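Local coordinates for protein 4-oxalocrotonate decarboxylase NahK (Pseudomonas putida, PDB 5D2K) that catalyses the metal-assisted decarboxylation of (3E)-2-oxohex-3-enedioate to 2-oxopent-4-enoate and carbon dioxide in the bacterial breakdown of naphthalene, at residues A165-A168 against S169-R172. The protein carries 1 engineered substitution. Residues are numbered along the deposited sequence; the frame is centred on the assembly and turned at random.
Sequences ADNA and SSTR. With OOG (2-oxoadipic acid), chain D.
With OG turned anti to its own carbonyl carbon (chi1 -56°), Ser170 swings its hydroxyl back beside its backbone N, and both groups converge on the carbonyl oxygen of Asn167. OG donates to Asn167 O over 2.9 Å, almost in line with the C=O bond (171° at the oxygen), while Ser170 N donates to the same Asn167 O at 3.1 Å. Ser170 OG also receives a weak hydrogen bond from Lys69 NZ. One residue earlier, Ser169 N donates to Asp166 O at 3.1 Å. A Schellman motif with Asn167 at C-prime ends helix 160-165; two overlapping turns through Asn167, Ala168 and Ser169, all with positive phi, then lead the chain on into strand 170-175. An alanine here in place of Ser170 would probably leave Asn167 O with the backbone N-H alone from this turn and cost Lys69 a weak partner. Ala168 and Ser169 line the 2-oxoadipic acid pocket: Ala168 O accepts from Lys69 NZ, which also binds the ligand, and Ser169 OG donates to ligand O1 at 2.8 Å. A water donates both to this OG and, at 2.7 Å, to Asp166 OD2; the other carboxylate oxygen, OD1, is salt-bridged to Arg152. A second water joins Asn167 ND2 to Ser170 O, while Asn167 OD1 accepts from Phe90 N.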
# COMPACT_ATOMS: atom_id res chain seq x y z
N ALA A 165 6.73 -2.83 -10.16
CA ALA A 165 6.48 -4.13 -10.79
C ALA A 165 6.10 -5.20 -9.76
O ALA A 165 5.36 -6.13 -10.09
CB ALA A 165 7.72 -4.57 -11.58
N ASP A 166 6.63 -5.06 -8.55
CA ASP A 166 6.34 -5.93 -7.40
C ASP A 166 5.12 -5.43 -6.58
O ASP A 166 5.01 -5.68 -5.37
CB ASP A 166 7.60 -6.02 -6.51
CG ASP A 166 7.48 -7.02 -5.37
OD1 ASP A 166 6.88 -8.10 -5.55
OD2 ASP A 166 8.02 -6.72 -4.28
N ASN A 167 4.21 -4.74 -7.26
CA ASN A 167 2.98 -4.27 -6.63
C ASN A 167 3.22 -3.48 -5.34
O ASN A 167 2.50 -3.63 -4.35
CB ASN A 167 2.04 -5.45 -6.36
CG ASN A 167 0.63 -4.99 -6.03
OD1 ASN A 167 0.20 -3.94 -6.51
ND2 ASN A 167 -0.08 -5.75 -5.20
N ALA A 168 4.25 -2.64 -5.38
CA ALA A 168 4.58 -1.77 -4.25
C ALA A 168 4.70 -2.53 -2.92
O ALA A 168 4.33 -2.03 -1.87
CB ALA A 168 3.55 -0.65 -4.13
N SER A 169 5.25 -3.75 -2.99
CA SER A 169 5.59 -4.55 -1.80
C SER A 169 4.37 -5.00 -0.98
O SER A 169 4.50 -5.41 0.17
CB SER A 169 6.55 -3.78 -0.88
OG SER A 169 7.67 -3.27 -1.61
N SER A 170 3.18 -4.94 -1.58
CA SER A 170 1.97 -5.26 -0.83
C SER A 170 1.90 -6.74 -0.46
O SER A 170 2.33 -7.60 -1.23
CB SER A 170 0.74 -4.89 -1.65
OG SER A 170 0.76 -3.52 -2.03
N THR A 171 1.34 -7.04 0.71
CA THR A 171 1.13 -8.45 1.05
C THR A 171 0.02 -8.69 2.09
O THR A 171 -0.73 -9.66 1.95
CB THR A 171 2.47 -9.10 1.52
OG1 THR A 171 2.45 -10.51 1.24
CG2 THR A 171 2.78 -8.87 3.01
N ARG A 172 -0.11 -7.83 3.12
CA ARG A 172 -1.23 -7.93 4.06
C ARG A 172 -1.68 -6.56 4.50
O ARG A 172 -0.90 -5.61 4.43
CB ARG A 172 -0.86 -8.72 5.33
CG ARG A 172 -0.33 -10.15 5.11
CD ARG A 172 -1.44 -11.15 4.77
NE ARG A 172 -0.89 -12.51 4.66
CZ ARG A 172 -0.42 -13.05 3.54
NH1 ARG A 172 -0.45 -12.36 2.39
NH2 ARG A 172 0.07 -14.28 3.56
C2 OOG D . 6.97 0.21 -0.80
C3 OOG D . 5.60 0.33 -0.13
C4 OOG D . 5.31 1.77 0.24
C6 OOG D . 3.87 3.11 1.95
O4 OOG D . 2.85 3.19 2.67
O3 OOG D . 4.72 4.04 1.93
C5 OOG D . 4.08 1.88 1.11
C1 OOG D . 8.01 -0.19 0.22
O1 OOG D . 8.62 -1.29 0.11
O2 OOG D . 8.27 0.58 1.18
O5 OOG D . 3.24 1.01 1.17
O HOH W 1 9.17 -4.32 -3.74
O HOH W 2 1.38 -8.14 -4.15